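Local coordinates for TarM (Staphylococcus aureus subsp. aureus 21178, PDB 4X7R), which is a glycosyltransferase of the GT-B fold class, whose two Rossmann-like domains hold uridine-5'-diphosphate between them, with an added antiparallel beta-sheet region, at residues T237-K240 against N241-K244; E403-L407 against S408-A412. The protein carries 1 engineered substitution. All coordinates share one frame; numbering follows the deposited sequence.

Contact 1. Residues T237-K240 against N241-K244; sequences TNHK and NAQK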
# COMPACT_ATOMS: atom_id res chain seq x y z
N THR A 237 19.24 6.34 -11.15
CA THR A 237 19.10 7.38 -12.19
C THR A 237 20.40 8.19 -12.32
O THR A 237 21.18 8.27 -11.37
CB THR A 237 17.89 8.31 -11.99
OG1 THR A 237 18.19 9.27 -10.99
CG2 THR A 237 16.60 7.60 -11.71
N ASN A 238 20.62 8.78 -13.50
CA ASN A 238 21.81 9.56 -13.82
C ASN A 238 21.76 11.03 -13.36
O ASN A 238 22.69 11.77 -13.66
CB ASN A 238 22.07 9.48 -15.32
CG ASN A 238 21.05 10.20 -16.20
OD1 ASN A 238 20.05 10.78 -15.75
ND2 ASN A 238 21.28 10.18 -17.50
N HIS A 239 20.66 11.47 -12.68
CA HIS A 239 20.46 12.86 -12.21
C HIS A 239 21.67 13.35 -11.43
O HIS A 239 22.14 12.65 -10.54
CB HIS A 239 19.19 13.03 -11.35
CG HIS A 239 17.90 12.77 -12.07
ND1 HIS A 239 17.28 11.52 -12.01
CD2 HIS A 239 17.12 13.61 -12.79
CE1 HIS A 239 16.17 11.64 -12.74
NE2 HIS A 239 16.04 12.87 -13.23
N LYS A 240 22.17 14.53 -11.79
CA LYS A 240 23.33 15.14 -11.13
C LYS A 240 22.91 16.27 -10.19
O LYS A 240 23.65 16.60 -9.26
CB LYS A 240 24.31 15.69 -12.19
CG LYS A 240 24.94 14.59 -13.06
CD LYS A 240 25.61 15.17 -14.29
CE LYS A 240 26.01 14.10 -15.29
NZ LYS A 240 24.83 13.50 -16.00
N ASN A 241 21.71 16.85 -10.41
CA ASN A 241 21.22 17.98 -9.61
C ASN A 241 19.98 17.66 -8.80
O ASN A 241 19.83 18.19 -7.71
CB ASN A 241 20.92 19.17 -10.51
CG ASN A 241 22.07 19.57 -11.37
OD1 ASN A 241 23.19 19.78 -10.89
ND2 ASN A 241 21.79 19.68 -12.67
N ALA A 242 19.06 16.85 -9.36
CA ALA A 242 17.83 16.48 -8.68
C ALA A 242 18.15 15.84 -7.33
O ALA A 242 19.16 15.14 -7.22
CB ALA A 242 17.01 15.54 -9.53
N GLN A 243 17.35 16.16 -6.30
CA GLN A 243 17.53 15.64 -4.95
C GLN A 243 16.92 14.26 -4.80
O GLN A 243 15.91 13.92 -5.44
CB GLN A 243 16.94 16.61 -3.91
CG GLN A 243 17.50 18.03 -4.06
CD GLN A 243 16.99 18.96 -3.01
OE1 GLN A 243 16.80 18.57 -1.85
NE2 GLN A 243 16.80 20.22 -3.37
N LYS A 244 17.56 13.44 -3.94
CA LYS A 244 17.10 12.07 -3.68
C LYS A 244 16.98 11.80 -2.20
O LYS A 244 17.96 11.96 -1.45
CB LYS A 244 18.01 11.01 -4.35
CG LYS A 244 18.10 11.12 -5.88
CD LYS A 244 19.03 10.07 -6.48
CE LYS A 244 19.10 10.11 -8.00
NZ LYS A 244 19.89 8.96 -8.53
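Lys244 reaches back across the loop to Thr237. The two side chains run past each other in opposite directions. The lysine chain is extended beyond CG (chi2 179°), and this length brings its ammonium group to the threonine. Lys244 NZ donates to Thr237 OG1 at 3.0 Å and more weakly to Thr237 O at 3.2 Å. Its strongest partner is Met234 O, so the ammonium group sits among carbonyls at the C-terminal end of helix 231-235.

Thr237 OG1 has a second partner. Thr237 OG1 lies in the plane of the His239 ring, at its edge, and is hydrogen-bonded to ND1 at 2.6 Å. The hydroxyl therefore bridges Lys244 and His239. NE2 of the ring bonds to Ile215 O, so both ring nitrogens are held and the ring's rotation is fixed.

Ala242 packs against His239. Ala242 CB lies 3.8 Å from His239 CD2 and meets the ring obliquely, while His239 CB is equally close. The aliphatic part of Lys244 passes near the same histidine, with CE 4.4 Å from His239 CB.

The backbone amides of Lys240, Asn241 and Ala242 all donate to the carboxylate of Asp217. The loop joins helix 231-235 to strand 243-247, with helix 203-214 against Thr237 and His239, and Met223 of strand 221-225 against His239, Ala242 and Lys244.

Contact 2. Residues E403-L407 against S408-A412; sequences EGQGL and SMIEA. With UDP (uridine-5'-diphosphate), chain E; 3YW ((2S)-2,3-dihydroxypropyl 2-acetamido-2-deoxy-alpha-D-glucopyranoside), chain F.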
# COMPACT_ATOMS: atom_id res chain seq x y z
N GLU A 403 6.51 -1.24 14.39
CA GLU A 403 5.98 -0.06 13.70
C GLU A 403 7.13 0.88 13.37
O GLU A 403 8.20 0.84 14.00
CB GLU A 403 4.94 0.70 14.57
CG GLU A 403 3.64 -0.01 14.91
CD GLU A 403 2.74 -0.34 13.73
OE1 GLU A 403 2.87 0.30 12.66
OE2 GLU A 403 1.89 -1.25 13.88
N GLY A 404 6.86 1.76 12.42
CA GLY A 404 7.71 2.88 12.08
C GLY A 404 7.24 4.04 12.93
O GLY A 404 8.04 4.82 13.46
N GLN A 405 5.91 4.14 13.11
CA GLN A 405 5.28 5.19 13.94
C GLN A 405 3.89 4.77 14.44
O GLN A 405 3.68 4.74 15.64
CB GLN A 405 5.20 6.54 13.19
CG GLN A 405 4.76 7.69 14.08
CD GLN A 405 4.90 9.04 13.43
OE1 GLN A 405 4.69 9.21 12.23
NE2 GLN A 405 5.25 10.04 14.22
N GLY A 406 2.95 4.52 13.52
CA GLY A 406 1.60 4.08 13.90
C GLY A 406 0.53 5.13 13.76
O GLY A 406 0.05 5.67 14.75
N LEU A 407 0.10 5.37 12.53
CA LEU A 407 -0.92 6.37 12.25
C LEU A 407 -2.27 6.05 12.86
O LEU A 407 -2.95 6.98 13.26
CB LEU A 407 -1.03 6.67 10.75
CG LEU A 407 0.20 7.33 10.08
CD1 LEU A 407 0.04 7.32 8.55
CD2 LEU A 407 0.39 8.77 10.57
N SER A 408 -2.68 4.76 12.93
CA SER A 408 -4.00 4.39 13.50
C SER A 408 -4.09 4.77 14.97
O SER A 408 -5.11 5.33 15.39
CB SER A 408 -4.26 2.89 13.32
OG SER A 408 -4.95 2.63 12.11
N MET A 409 -3.01 4.52 15.74
CA MET A 409 -2.92 4.91 17.15
C MET A 409 -3.02 6.45 17.26
O MET A 409 -3.81 6.96 18.04
CB MET A 409 -1.60 4.42 17.77
CG MET A 409 -1.56 2.91 17.96
SD MET A 409 -0.04 2.39 18.79
CE MET A 409 1.08 2.27 17.38
N ILE A 410 -2.25 7.17 16.40
CA ILE A 410 -2.24 8.63 16.36
C ILE A 410 -3.62 9.15 15.97
O ILE A 410 -4.11 10.08 16.60
CB ILE A 410 -1.12 9.15 15.42
CG1 ILE A 410 0.29 8.85 16.04
CG2 ILE A 410 -1.31 10.67 15.13
CD1 ILE A 410 1.55 9.24 15.09
N GLU A 411 -4.27 8.52 14.96
CA GLU A 411 -5.62 8.90 14.48
C GLU A 411 -6.65 8.76 15.59
O GLU A 411 -7.44 9.67 15.78
CB GLU A 411 -6.02 8.06 13.26
CG GLU A 411 -5.30 8.45 11.98
CD GLU A 411 -5.42 7.45 10.84
OE1 GLU A 411 -6.36 6.63 10.87
OE2 GLU A 411 -4.56 7.48 9.94
N ALA A 412 -6.59 7.66 16.36
CA ALA A 412 -7.49 7.40 17.50
C ALA A 412 -7.34 8.49 18.55
O ALA A 412 -8.34 8.98 19.08
CB ALA A 412 -7.18 6.04 18.10
N1 UDP E . -6.85 2.07 7.29
C2 UDP E . -8.09 2.45 6.82
N3 UDP E . -9.06 1.47 6.90
C4 UDP E . -8.91 0.18 7.35
C5 UDP E . -7.57 -0.16 7.77
C6 UDP E . -6.60 0.78 7.73
O2 UDP E . -8.33 3.56 6.38
O4 UDP E . -9.90 -0.57 7.39
C1' UDP E . -5.83 3.15 7.41
C2' UDP E . -5.79 3.82 8.78
O2' UDP E . -6.75 4.86 8.86
C3' UDP E . -4.36 4.35 8.81
C4' UDP E . -3.58 3.31 8.02
O4' UDP E . -4.55 2.59 7.21
O3' UDP E . -4.17 5.68 8.31
C5' UDP E . -2.79 2.34 8.86
O5' UDP E . -1.64 3.06 9.36
PA UDP E . -0.56 2.50 10.40
O1A UDP E . 0.61 3.40 10.40
O2A UDP E . -1.21 2.42 11.79
O3A UDP E . -0.14 1.06 9.93
PB UDP E . 0.38 0.47 8.53
O1B UDP E . 1.26 1.49 7.85
O2B UDP E . -0.81 0.14 7.63
O3B UDP E . 1.20 -0.77 8.80
O3A 3YW F . 5.96 -2.02 4.30
C4A 3YW F . 3.93 0.87 5.55
C5A 3YW F . 4.45 -0.54 5.44
O5 3YW F . 4.22 3.35 7.35
C6A 3YW F . 5.57 -0.66 4.43
C5 3YW F . 3.34 4.11 8.19
C6 3YW F . 3.33 5.52 7.64
C4 3YW F . 3.83 4.00 9.63
O6 3YW F . 4.62 6.09 7.62
C3 3YW F . 3.66 2.55 10.08
O4 3YW F . 3.05 4.83 10.48
O3 3YW F . 4.12 2.35 11.42
O7 3YW F . 5.78 -0.55 10.20
C7 3YW F . 4.60 -0.73 9.92
C8 3YW F . 3.89 -2.01 10.21
N2 3YW F . 3.87 0.23 9.34
C2 3YW F . 4.35 1.58 9.12
C1 3YW F . 4.27 1.95 7.63
O1 3YW F . 3.40 1.19 6.84
O2 3YW F . 3.37 -1.40 5.06
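The first helical turn closes as Ile410 N donates to Gly406 O at 3.2 Å, nearly straight (165°) and in the carbonyl plane, and Glu411 N donates to Leu407 O at 2.6 Å. Gly406 is the N-cap of helix 407-414. Glu403 and Glu411 are spaced as in the EX7E motif found in GT4-type members of the GT-B class.

Gln405 and Ile410 cross at about a right angle, with Gln405 CG 3.7 Å from Ile410 CD1. The amide end of Gln405 bonds to Ser303 and Asn304. Met409 bends at chi3 (-85°), which turns its methyl back onto the loop; CE lies 4.0 Å from Gly406 CA.

The loop and helix start also grip both ligands. Glu403 OE1 accepts from O3 of 3YW at 2.7 Å, and the amides of Gly404 and Gln405 donate to that O3. Glu403 OE2 is held by Ser400 and Lys331. Leu407 N donates to UDP O1A at 2.9 Å, and Ser408 N to O2A, placing the alpha phosphate at the helix N-terminus. Glu411 takes the ribose with both carboxylate oxygens: OE1 meets UDP O2' at 2.7 Å and OE2 accepts from UDP O3' at a very short 2.5 Å, a length to be read with caution.

In the fold
Contact 1 comes first along the chain, and contact 2 follows after it closes. Their centres are 32 Å apart and their nearest atoms about 19 Å, so they do not touch. They share no sheet. Contact 1 leads into strand 243-247 of the seven-stranded parallel sheet. Contact 2 links strand 395-398 of the six-stranded parallel sheet to helix 407-414. These sheets belong to the two Rossmann-like halves of the GT-B fold. The ligands connect the halves. UDP at contact 2 also bonds to Gly17 and Ser20 of helix 17-31, and 3YW bonds to His249, just beyond strand 243-247. Contact 1 itself lies away from this cleft.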